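Local coordinates for helix-turn-helix transcriptional regulator (Pseudomonas aeruginosa, PDB 5XHX), which probably regulates transcription by binding DNA as a LuxR-family factor, the part modelled here being its N-terminal ligand-binding domain, at residues L20-L23 and F27-R30; G80-L83 and F87-V90; V129-P134 and L161-V166. All coordinates share one frame; numbering follows the deposited sequence.

Contact 1. Residues L20-L23 and F27-R30; sequences LEAL and FFWR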
ATOM      1  N   LEU A  20      -1.289   5.465  -0.001  1.00 29.71           N
ATOM      2  CA  LEU A  20      -1.846   4.230   0.540  1.00 28.39           C
ATOM      3  C   LEU A  20      -3.235   4.444   1.121  1.00 30.67           C
ATOM      4  O   LEU A  20      -4.076   3.541   1.055  1.00 29.97           O
ATOM      5  CB  LEU A  20      -0.905   3.660   1.613  1.00 25.89           C
ATOM      6  CG  LEU A  20       0.456   3.242   1.061  1.00 32.31           C
ATOM      7  CD1 LEU A  20       1.376   2.678   2.145  1.00 33.62           C
ATOM      8  CD2 LEU A  20       0.245   2.233  -0.078  1.00 35.83           C
ATOM      9  N   GLU A  21      -3.492   5.605   1.687  1.00 29.42           N
ATOM     10  CA  GLU A  21      -4.779   5.903   2.253  1.00 31.95           C
ATOM     11  C   GLU A  21      -5.873   6.021   1.180  1.00 34.27           C
ATOM     12  O   GLU A  21      -7.012   5.728   1.412  1.00 31.86           O
ATOM     13  CB  GLU A  21      -4.663   7.176   3.083  1.00 35.20           C
ATOM     14  CG  GLU A  21      -5.850   7.551   3.876  1.00 43.87           C
ATOM     15  CD  GLU A  21      -6.173   6.564   4.972  1.00 51.36           C
ATOM     16  OE1 GLU A  21      -7.356   6.245   5.137  1.00 56.54           O
ATOM     17  OE2 GLU A  21      -5.257   6.102   5.649  1.00 42.13           O
ATOM     18  N   ALA A  22      -5.475   6.432  -0.010  1.00 34.34           N
ATOM     19  CA  ALA A  22      -6.368   6.616  -1.149  1.00 32.67           C
ATOM     20  C   ALA A  22      -6.695   5.317  -1.866  1.00 34.25           C
ATOM     21  O   ALA A  22      -7.499   5.335  -2.803  1.00 37.57           O
ATOM     22  CB  ALA A  22      -5.746   7.601  -2.143  1.00 34.93           C
ATOM     23  N   LEU A  23      -6.110   4.197  -1.434  1.00 34.38           N
ATOM     24  CA  LEU A  23      -6.198   2.956  -2.189  1.00 35.73           C
ATOM     25  C   LEU A  23      -7.640   2.501  -2.384  1.00 39.21           C
ATOM     26  O   LEU A  23      -7.944   1.831  -3.374  1.00 36.72           O
ATOM     27  CB  LEU A  23      -5.369   1.872  -1.498  1.00 33.53           C
ATOM     28  CG  LEU A  23      -5.176   0.506  -2.179  1.00 40.12           C
ATOM     29  CD1 LEU A  23      -4.603   0.626  -3.598  1.00 34.06           C
ATOM     30  CD2 LEU A  23      -4.258  -0.390  -1.330  1.00 34.65           C
ATOM     31  N   PHE A  27     -10.369   8.786  -5.960  1.00 39.16           N
ATOM     32  CA  PHE A  27      -9.280   9.595  -6.489  1.00 37.25           C
ATOM     33  C   PHE A  27      -7.921   8.902  -6.411  1.00 32.23           C
ATOM     34  O   PHE A  27      -6.894   9.581  -6.507  1.00 37.32           O
ATOM     35  CB  PHE A  27      -9.216  10.930  -5.742  1.00 43.28           C
ATOM     36  CG  PHE A  27      -9.386  10.796  -4.247  1.00 44.61           C
ATOM     37  CD1 PHE A  27      -8.286  10.655  -3.420  1.00 46.72           C
ATOM     38  CD2 PHE A  27     -10.653  10.788  -3.675  1.00 46.96           C
ATOM     39  CE1 PHE A  27      -8.438  10.525  -2.043  1.00 47.74           C
ATOM     40  CE2 PHE A  27     -10.819  10.656  -2.306  1.00 47.96           C
ATOM     41  CZ  PHE A  27      -9.705  10.528  -1.486  1.00 52.55           C
ATOM     42  N   PHE A  28      -7.889   7.580  -6.231  1.00 34.78           N
ATOM     43  CA  PHE A  28      -6.609   6.886  -6.082  1.00 32.69           C
ATOM     44  C   PHE A  28      -5.690   7.120  -7.280  1.00 29.83           C
ATOM     45  O   PHE A  28      -4.513   7.444  -7.111  1.00 30.20           O
ATOM     46  CB  PHE A  28      -6.825   5.388  -5.884  1.00 28.81           C
ATOM     47  CG  PHE A  28      -5.566   4.575  -6.081  1.00 33.58           C
ATOM     48  CD1 PHE A  28      -4.597   4.511  -5.073  1.00 29.04           C
ATOM     49  CD2 PHE A  28      -5.333   3.897  -7.279  1.00 31.71           C
ATOM     50  CE1 PHE A  28      -3.428   3.784  -5.255  1.00 29.00           C
ATOM     51  CE2 PHE A  28      -4.156   3.163  -7.467  1.00 31.14           C
ATOM     52  CZ  PHE A  28      -3.209   3.104  -6.449  1.00 28.02           C
ATOM     53  N   TRP A  29      -6.199   6.929  -8.506  1.00 30.32           N
ATOM     54  CA  TRP A  29      -5.325   7.046  -9.674  1.00 30.69           C
ATOM     55  C   TRP A  29      -4.791   8.461  -9.830  1.00 30.69           C
ATOM     56  O   TRP A  29      -3.639   8.654 -10.238  1.00 31.21           O
ATOM     57  CB  TRP A  29      -6.061   6.605 -10.947  1.00 29.64           C
ATOM     58  CG  TRP A  29      -6.372   5.153 -10.924  1.00 30.10           C
ATOM     59  CD1 TRP A  29      -7.585   4.586 -10.732  1.00 29.69           C
ATOM     60  CD2 TRP A  29      -5.433   4.069 -11.043  1.00 26.82           C
ATOM     61  NE1 TRP A  29      -7.480   3.221 -10.760  1.00 28.40           N
ATOM     62  CE2 TRP A  29      -6.167   2.879 -10.954  1.00 26.05           C
ATOM     63  CE3 TRP A  29      -4.051   3.998 -11.261  1.00 27.05           C
ATOM     64  CZ2 TRP A  29      -5.567   1.617 -11.038  1.00 28.62           C
ATOM     65  CZ3 TRP A  29      -3.456   2.747 -11.353  1.00 24.22           C
ATOM     66  CH2 TRP A  29      -4.210   1.577 -11.236  1.00 25.55           C
ATOM     67  N   ARG A  30      -5.615   9.469  -9.522  1.00 33.64           N
ATOM     68  CA  ARG A  30      -5.116  10.842  -9.534  1.00 32.15           C
ATOM     69  C   ARG A  30      -3.958  11.014  -8.558  1.00 31.48           C
ATOM     70  O   ARG A  30      -2.956  11.659  -8.886  1.00 34.19           O
ATOM     71  CB  ARG A  30      -6.239  11.837  -9.213  1.00 35.05           C
ATOM     72  CG  ARG A  30      -5.761  13.303  -9.292  1.00 41.22           C
ATOM     73  CD  ARG A  30      -6.851  14.343  -8.971  1.00 44.49           C
ATOM     74  NE  ARG A  30      -7.506  14.104  -7.687  1.00 53.28           N
ATOM     75  CZ  ARG A  30      -7.095  14.599  -6.517  1.00 51.57           C
ATOM     76  NH1 ARG A  30      -6.015  15.369  -6.450  1.00 45.71           N
ATOM     77  NH2 ARG A  30      -7.768  14.318  -5.407  1.00 48.35           N
TER
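Ala22 and Phe28 bring the two backbones closest, their CA atoms 4.9 Å apart, where a short helix-loop-helix junction joins helix 11-21 to helix 28-36. Three residues of loop separate the two segments, and Phe27 occupies the N-cap position of the second helix. On the first side a backbone bond from Leu23 N to Leu20 O, 3.3 Å long, closes a turn. In this LuxR-type ligand-binding domain the junction lies beside the long helix 153-173: Leu20 and Leu23 rest on Leu169, and Phe28 reaches Arg173. The second subunit is close as well, with Leu20 and Leu23 each packing on their own counterparts in that chain.

The side-chain work falls mainly to Phe28, whose CB makes a close van der Waals approach to the carbonyl oxygen Ala22 O, at 3.2 Å. With CG anti to the backbone N (chi1 165°), the ring swings alongside Leu23, and the two side chains point the same way. Leu23 lays CD1 over one face of that ring, 4.2 Å from its centroid and 28° off the normal, a CH-pi contact. Nearer the root of the ring, Phe28 CD1 meets Leu23 CA at 3.6 Å. The ring's edge is turned to its neighbour Trp29: Phe28 CD2 stands 3.8 Å above the centre of the indole plane, while the indole NE1 is bonded to Glu177 OE2.

Phe27 takes a different course. Its CG is tucked between the backbone N and the carbonyl carbon (chi1 43°), which turns the ring back along the chain toward Ala22, on a more exposed flank of the junction. There Phe27 CE1 comes within 4.0 Å of Ala22 CB.

Contact 2. Residues G80-L83 and F87-V90; sequences GLYL and FYQV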
ATOM      1  N   GLY A  80     -12.977   1.354 -30.869  1.00 29.16           N
ATOM      2  CA  GLY A  80     -12.150   0.946 -31.988  1.00 29.59           C
ATOM      3  C   GLY A  80     -10.781   1.564 -32.132  1.00 23.52           C
ATOM      4  O   GLY A  80      -9.837   0.877 -32.526  1.00 25.72           O
ATOM      5  N   LEU A  81     -10.645   2.859 -31.845  1.00 25.25           N
ATOM      6  CA  LEU A  81      -9.349   3.504 -32.041  1.00 28.87           C
ATOM      7  C   LEU A  81      -8.263   2.917 -31.137  1.00 23.99           C
ATOM      8  O   LEU A  81      -7.084   2.964 -31.490  1.00 25.70           O
ATOM      9  CB  LEU A  81      -9.457   5.012 -31.800  1.00 34.83           C
ATOM     10  CG  LEU A  81     -10.086   5.846 -32.911  1.00 39.20           C
ATOM     11  CD1 LEU A  81     -10.160   7.306 -32.462  1.00 37.67           C
ATOM     12  CD2 LEU A  81      -9.270   5.709 -34.194  1.00 38.68           C
ATOM     13  N   TYR A  82      -8.632   2.343 -29.990  1.00 23.60           N
ATOM     14  CA  TYR A  82      -7.632   1.707 -29.126  1.00 27.56           C
ATOM     15  C   TYR A  82      -6.873   0.603 -29.836  1.00 28.54           C
ATOM     16  O   TYR A  82      -5.768   0.242 -29.406  1.00 24.93           O
ATOM     17  CB  TYR A  82      -8.288   1.111 -27.881  1.00 27.69           C
ATOM     18  CG  TYR A  82      -8.935  -0.239 -28.138  1.00 26.53           C
ATOM     19  CD1 TYR A  82     -10.249  -0.322 -28.581  1.00 29.00           C
ATOM     20  CD2 TYR A  82      -8.235  -1.431 -27.933  1.00 26.01           C
ATOM     21  CE1 TYR A  82     -10.852  -1.554 -28.815  1.00 28.20           C
ATOM     22  CE2 TYR A  82      -8.832  -2.674 -28.181  1.00 26.78           C
ATOM     23  CZ  TYR A  82     -10.141  -2.727 -28.608  1.00 29.53           C
ATOM     24  OH  TYR A  82     -10.761  -3.950 -28.832  1.00 28.85           O
ATOM     25  N   LEU A  83      -7.461   0.018 -30.888  1.00 26.94           N
ATOM     26  CA  LEU A  83      -6.764  -1.015 -31.648  1.00 26.33           C
ATOM     27  C   LEU A  83      -5.495  -0.489 -32.298  1.00 24.61           C
ATOM     28  O   LEU A  83      -4.581  -1.273 -32.586  1.00 27.71           O
ATOM     29  CB  LEU A  83      -7.695  -1.609 -32.715  1.00 28.58           C
ATOM     30  CG  LEU A  83      -8.853  -2.422 -32.128  1.00 29.28           C
ATOM     31  CD1 LEU A  83      -9.926  -2.802 -33.202  1.00 27.45           C
ATOM     32  CD2 LEU A  83      -8.282  -3.670 -31.448  1.00 25.06           C
ATOM     33  N   PHE A  87       0.171   1.125 -27.175  1.00 22.26           N
ATOM     34  CA  PHE A  87       0.193   0.577 -25.823  1.00 26.30           C
ATOM     35  C   PHE A  87      -0.817  -0.551 -25.644  1.00 31.91           C
ATOM     36  O   PHE A  87      -0.600  -1.440 -24.808  1.00 24.30           O
ATOM     37  CB  PHE A  87      -0.039   1.694 -24.807  1.00 27.30           C
ATOM     38  CG  PHE A  87       1.165   2.579 -24.633  1.00 26.81           C
ATOM     39  CD1 PHE A  87       2.200   2.185 -23.792  1.00 22.91           C
ATOM     40  CD2 PHE A  87       1.292   3.770 -25.342  1.00 27.57           C
ATOM     41  CE1 PHE A  87       3.332   2.989 -23.631  1.00 24.84           C
ATOM     42  CE2 PHE A  87       2.443   4.576 -25.194  1.00 26.81           C
ATOM     43  CZ  PHE A  87       3.450   4.178 -24.334  1.00 22.98           C
ATOM     44  N   TYR A  88      -1.909  -0.555 -26.417  1.00 25.38           N
ATOM     45  CA  TYR A  88      -2.774  -1.734 -26.411  1.00 26.98           C
ATOM     46  C   TYR A  88      -2.068  -2.917 -27.058  1.00 25.60           C
ATOM     47  O   TYR A  88      -2.105  -4.034 -26.541  1.00 26.73           O
ATOM     48  CB  TYR A  88      -4.093  -1.467 -27.128  1.00 25.63           C
ATOM     49  CG  TYR A  88      -4.774  -2.769 -27.522  1.00 25.67           C
ATOM     50  CD1 TYR A  88      -5.393  -3.566 -26.557  1.00 25.38           C
ATOM     51  CD2 TYR A  88      -4.753  -3.223 -28.831  1.00 25.55           C
ATOM     52  CE1 TYR A  88      -6.012  -4.760 -26.894  1.00 31.16           C
ATOM     53  CE2 TYR A  88      -5.380  -4.442 -29.188  1.00 30.68           C
ATOM     54  CZ  TYR A  88      -6.002  -5.197 -28.202  1.00 27.45           C
ATOM     55  OH  TYR A  88      -6.617  -6.388 -28.492  1.00 31.23           O
ATOM     56  N   GLN A  89      -1.419  -2.686 -28.197  1.00 23.92           N
ATOM     57  CA  GLN A  89      -0.785  -3.785 -28.913  1.00 30.67           C
ATOM     58  C   GLN A  89       0.333  -4.425 -28.085  1.00 32.19           C
ATOM     59  O   GLN A  89       0.495  -5.651 -28.092  1.00 27.34           O
ATOM     60  CB  GLN A  89      -0.257  -3.288 -30.264  1.00 29.52           C
ATOM     61  CG  GLN A  89      -1.371  -2.923 -31.285  1.00 31.59           C
ATOM     62  CD  GLN A  89      -2.239  -4.125 -31.744  1.00 38.39           C
ATOM     63  OE1 GLN A  89      -1.852  -5.292 -31.599  1.00 42.97           O
ATOM     64  NE2 GLN A  89      -3.416  -3.827 -32.324  1.00 38.88           N
ATOM     65  N   VAL A  90       1.109  -3.613 -27.359  1.00 25.29           N
ATOM     66  CA  VAL A  90       2.169  -4.173 -26.521  1.00 27.62           C
ATOM     67  C   VAL A  90       1.573  -4.999 -25.376  1.00 28.96           C
ATOM     68  O   VAL A  90       2.182  -5.983 -24.926  1.00 32.22           O
ATOM     69  CB  VAL A  90       3.107  -3.045 -26.027  1.00 28.57           C
ATOM     70  CG1 VAL A  90       2.590  -2.434 -24.730  1.00 26.80           C
ATOM     71  CG2 VAL A  90       4.553  -3.538 -25.863  1.00 30.27           C
TER
HETATM   72  O   HOH W   1      -9.504  -6.075 -27.800  1.00 26.11           O
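Tyr82 and Tyr88 form a T-shaped pair: the edge of Tyr82 is driven toward the face of Tyr88, with centroids 4.9 Å apart and planes at 84°. Tyr82 CE2 stands over the centre of the Tyr88 ring, 3.7 Å above its plane, and Tyr82 CD2 lies near the root of that ring at CG. Tyr88 CG is anti to the backbone N (chi1 161°), which sends its ring toward 80-83 and presents a face to Tyr82.

Apolar packing adds Leu83, which runs side by side with Tyr88 and touches its CE2 through CD2 at 3.8 Å. Leu83 CG meanwhile lies over the rim of one face of Tyr82.

The contact packs the 3-10 turn that follows helix 72-81 against helix 86-92. In relatives such as TraR and LasR the autoinducer lies between the sheet and helices of this domain. Tyr88 also meets Phe50 of strand 44-50 edge-to-face.

Two hydrogen-bonded links complete the contact. Gln89, its chain bent at chi2 (-65°), delivers NE2 to Leu83 O at 2.8 Å; the hydrogen bond is nearly straight, and the donor arrives in the carbonyl plane. At the far end of the tyrosine pair, one water bridges the hydroxyls, 2.7 Å from Tyr82 OH and 3.0 Å from Tyr88 OH.

Contact 3. Residues V129-P134 and L161-V166; sequences VQYNVP and LLRPWV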
ATOM      1  N   VAL A 129       4.485   7.053 -21.221  1.00 24.18           N
ATOM      2  CA  VAL A 129       4.940   5.784 -20.667  1.00 25.10           C
ATOM      3  C   VAL A 129       3.731   5.105 -20.061  1.00 22.69           C
ATOM      4  O   VAL A 129       2.726   5.738 -19.755  1.00 23.51           O
ATOM      5  CB  VAL A 129       6.046   5.921 -19.593  1.00 27.25           C
ATOM      6  CG1 VAL A 129       7.257   6.617 -20.154  1.00 21.73           C
ATOM      7  CG2 VAL A 129       5.493   6.660 -18.354  1.00 25.26           C
ATOM      8  N   GLN A 130       3.859   3.803 -19.851  1.00 23.77           N
ATOM      9  CA  GLN A 130       2.774   3.034 -19.268  1.00 26.13           C
ATOM     10  C   GLN A 130       3.358   1.938 -18.389  1.00 24.06           C
ATOM     11  O   GLN A 130       4.254   1.211 -18.822  1.00 22.55           O
ATOM     12  CB  GLN A 130       1.911   2.436 -20.387  1.00 22.77           C
ATOM     13  CG  GLN A 130       0.598   1.858 -19.974  1.00 32.56           C
ATOM     14  CD  GLN A 130      -0.209   1.425 -21.185  1.00 26.15           C
ATOM     15  OE1 GLN A 130      -1.043   2.174 -21.692  1.00 30.66           O
ATOM     16  NE2 GLN A 130       0.086   0.247 -21.683  1.00 25.60           N
ATOM     17  N   TYR A 131       2.817   1.793 -17.181  1.00 23.89           N
ATOM     18  CA  TYR A 131       3.004   0.573 -16.398  1.00 24.72           C
ATOM     19  C   TYR A 131       1.928  -0.437 -16.782  1.00 23.16           C
ATOM     20  O   TYR A 131       0.739  -0.114 -16.722  1.00 24.00           O
ATOM     21  CB  TYR A 131       2.908   0.860 -14.899  1.00 22.50           C
ATOM     22  CG  TYR A 131       4.060   1.658 -14.296  1.00 23.23           C
ATOM     23  CD1 TYR A 131       5.216   1.022 -13.831  1.00 23.62           C
ATOM     24  CD2 TYR A 131       3.970   3.035 -14.167  1.00 24.43           C
ATOM     25  CE1 TYR A 131       6.257   1.762 -13.247  1.00 24.27           C
ATOM     26  CE2 TYR A 131       4.982   3.774 -13.589  1.00 23.52           C
ATOM     27  CZ  TYR A 131       6.118   3.137 -13.130  1.00 23.72           C
ATOM     28  OH  TYR A 131       7.108   3.883 -12.561  1.00 24.19           O
ATOM     29  N   ASN A 132       2.345  -1.656 -17.150  1.00 24.85           N
ATOM     30  CA  ASN A 132       1.449  -2.745 -17.559  1.00 27.76           C
ATOM     31  C   ASN A 132       1.483  -3.838 -16.506  1.00 27.47           C
ATOM     32  O   ASN A 132       2.552  -4.399 -16.243  1.00 27.42           O
ATOM     33  CB  ASN A 132       1.870  -3.375 -18.887  1.00 27.95           C
ATOM     34  CG  ASN A 132       1.508  -2.551 -20.072  1.00 30.45           C
ATOM     35  OD1 ASN A 132       1.427  -1.331 -19.982  1.00 28.71           O
ATOM     36  ND2 ASN A 132       1.255  -3.219 -21.203  1.00 27.34           N
ATOM     37  N   VAL A 133       0.330  -4.170 -15.949  1.00 27.51           N
ATOM     38  CA  VAL A 133       0.216  -5.192 -14.918  1.00 27.69           C
ATOM     39  C   VAL A 133      -0.765  -6.253 -15.395  1.00 26.76           C
ATOM     40  O   VAL A 133      -1.978  -6.023 -15.401  1.00 27.06           O
ATOM     41  CB  VAL A 133      -0.218  -4.587 -13.574  1.00 30.89           C
ATOM     42  CG1 VAL A 133      -0.387  -5.685 -12.517  1.00 30.04           C
ATOM     43  CG2 VAL A 133       0.816  -3.543 -13.138  1.00 29.69           C
ATOM     44  N   PRO A 134      -0.278  -7.416 -15.821  1.00 26.99           N
ATOM     45  CA  PRO A 134      -1.181  -8.520 -16.174  1.00 30.15           C
ATOM     46  C   PRO A 134      -2.074  -8.881 -14.993  1.00 36.20           C
ATOM     47  O   PRO A 134      -1.613  -8.986 -13.854  1.00 32.49           O
ATOM     48  CB  PRO A 134      -0.223  -9.665 -16.532  1.00 33.40           C
ATOM     49  CG  PRO A 134       1.049  -8.990 -16.953  1.00 31.85           C
ATOM     50  CD  PRO A 134       1.134  -7.718 -16.139  1.00 28.59           C
ATOM     51  N   LEU A 161      12.982   2.557 -11.039  1.00 26.76           N
ATOM     52  CA  LEU A 161      13.352   2.455  -9.628  1.00 28.07           C
ATOM     53  C   LEU A 161      12.123   2.270  -8.748  1.00 28.29           C
ATOM     54  O   LEU A 161      12.139   1.472  -7.803  1.00 23.13           O
ATOM     55  CB  LEU A 161      14.124   3.708  -9.198  1.00 28.32           C
ATOM     56  CG  LEU A 161      14.775   3.610  -7.811  1.00 33.11           C
ATOM     57  CD1 LEU A 161      15.949   2.645  -7.852  1.00 31.80           C
ATOM     58  CD2 LEU A 161      15.240   4.988  -7.339  1.00 36.52           C
ATOM     59  N   LEU A 162      11.052   3.011  -9.049  1.00 26.94           N
ATOM     60  CA  LEU A 162       9.837   3.005  -8.250  1.00 27.23           C
ATOM     61  C   LEU A 162       8.905   1.865  -8.624  1.00 25.52           C
ATOM     62  O   LEU A 162       8.001   1.534  -7.845  1.00 25.48           O
ATOM     63  CB  LEU A 162       9.094   4.329  -8.422  1.00 26.30           C
ATOM     64  CG  LEU A 162       9.874   5.623  -8.194  1.00 34.56           C
ATOM     65  CD1 LEU A 162       8.953   6.848  -8.254  1.00 30.60           C
ATOM     66  CD2 LEU A 162      10.605   5.558  -6.877  1.00 32.31           C
ATOM     67  N   ARG A 163       9.120   1.274  -9.796  1.00 25.91           N
ATOM     68  CA  ARG A 163       8.240   0.240 -10.332  1.00 26.28           C
ATOM     69  C   ARG A 163       7.865  -0.864  -9.346  1.00 24.93           C
ATOM     70  O   ARG A 163       6.687  -1.248  -9.331  1.00 22.17           O
ATOM     71  CB  ARG A 163       8.909  -0.345 -11.584  1.00 26.63           C
ATOM     72  CG  ARG A 163       8.188  -1.516 -12.251  1.00 25.22           C
ATOM     73  CD  ARG A 163       9.019  -1.895 -13.458  1.00 31.86           C
ATOM     74  NE  ARG A 163       8.643  -3.172 -14.017  1.00 34.60           N
ATOM     75  CZ  ARG A 163       9.329  -3.808 -14.964  1.00 38.23           C
ATOM     76  NH1 ARG A 163      10.433  -3.270 -15.471  1.00 33.78           N
ATOM     77  NH2 ARG A 163       8.907  -4.992 -15.405  1.00 37.67           N
ATOM     78  N   PRO A 164       8.775  -1.408  -8.511  1.00 27.84           N
ATOM     79  CA  PRO A 164       8.359  -2.491  -7.597  1.00 29.42           C
ATOM     80  C   PRO A 164       7.105  -2.182  -6.792  1.00 25.85           C
ATOM     81  O   PRO A 164       6.202  -3.027  -6.710  1.00 25.01           O
ATOM     82  CB  PRO A 164       9.587  -2.669  -6.691  1.00 33.23           C
ATOM     83  CG  PRO A 164      10.724  -2.252  -7.524  1.00 33.51           C
ATOM     84  CD  PRO A 164      10.223  -1.133  -8.400  1.00 27.41           C
ATOM     85  N   TRP A 165       7.004  -0.990  -6.210  1.00 26.40           N
ATOM     86  CA  TRP A 165       5.817  -0.706  -5.424  1.00 28.57           C
ATOM     87  C   TRP A 165       4.709  -0.052  -6.237  1.00 24.96           C
ATOM     88  O   TRP A 165       3.545  -0.142  -5.835  1.00 25.74           O
ATOM     89  CB  TRP A 165       6.153   0.154  -4.194  1.00 26.68           C
ATOM     90  CG  TRP A 165       6.808   1.482  -4.447  1.00 24.92           C
ATOM     91  CD1 TRP A 165       8.139   1.758  -4.364  1.00 29.40           C
ATOM     92  CD2 TRP A 165       6.162   2.715  -4.781  1.00 26.02           C
ATOM     93  NE1 TRP A 165       8.367   3.086  -4.651  1.00 30.37           N
ATOM     94  CE2 TRP A 165       7.169   3.699  -4.893  1.00 28.42           C
ATOM     95  CE3 TRP A 165       4.829   3.088  -4.980  1.00 28.89           C
ATOM     96  CZ2 TRP A 165       6.887   5.028  -5.221  1.00 28.73           C
ATOM     97  CZ3 TRP A 165       4.548   4.403  -5.307  1.00 31.20           C
ATOM     98  CH2 TRP A 165       5.575   5.358  -5.425  1.00 34.49           C
ATOM     99  N   VAL A 166       5.024   0.585  -7.371  1.00 24.26           N
ATOM    100  CA  VAL A 166       3.949   1.064  -8.246  1.00 22.34           C
ATOM    101  C   VAL A 166       3.092  -0.105  -8.710  1.00 21.61           C
ATOM    102  O   VAL A 166       1.865  -0.078  -8.596  1.00 25.99           O
ATOM    103  CB  VAL A 166       4.511   1.856  -9.439  1.00 24.14           C
ATOM    104  CG1 VAL A 166       3.380   2.150 -10.473  1.00 23.22           C
ATOM    105  CG2 VAL A 166       5.131   3.155  -8.946  1.00 21.80           C
TER
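Behind Tyr131, the side chain that meets Arg163 and Val166, the shortest polar bond of the two segments runs from Gln130 NE2 to Asn132 OD1 at 2.7 Å. The donor is tilted 17° from the carbonyl plane. Both amides are on the other side of strand 127-134 from Tyr131, Gln130 touching Phe87 and Asn132 touching Val90.

Tyr131 crosses to helix 153-173. Its CG is anti to the carbonyl carbon (chi1 -70°), which carries the ring away from the sheet so that the hydroxyl can bond to Phe159 O, a carbonyl of that same helix. A polar group that would otherwise be buried in the interface is thereby satisfied.

Strand and helix are two layers of the alpha/beta/alpha sandwich of LuxR-type ligand-binding domains, in which an antiparallel sheet carries helices on both faces. Tyr131 spans the interface between these layers, where its CA and that of Arg163 are 8.0 Å apart.

Val166 points CG1 almost straight down onto the ring: it is 3.7 Å from the Tyr131 centroid and only 4° off the normal, a CH-pi contact in which that methyl is nearly equidistant from all the ring carbons. Arg163 works from the edge instead. Its CB lies in the ring plane, 3.8 Å from Tyr131 CE1, and the extended chain beyond takes the guanidinium to a salt bridge between NH1 and Glu160 OE1.

In the fold
Contacts 1 and 2 each close a short connection between consecutive helices, but on opposite sides of the chain's centre, their centres about 26 Å apart. Contact 3 instead ties a strand to a helix well along in the sequence and lies nearest the middle. Both contact 1 and contact 3 are buried, involve or adjoin helix 153-173 and touch the second subunit; their chemistry across the segments is apolar and CH-pi. Contact 2 is partly buried, has no other protein chain of the assembly against it, and carries a direct hydrogen bond and a bridging water alongside a T-shaped tyrosine pair. It touches contact 3 directly, Phe87 CB lying 3.3 Å from Gln130 OE1 on the strand.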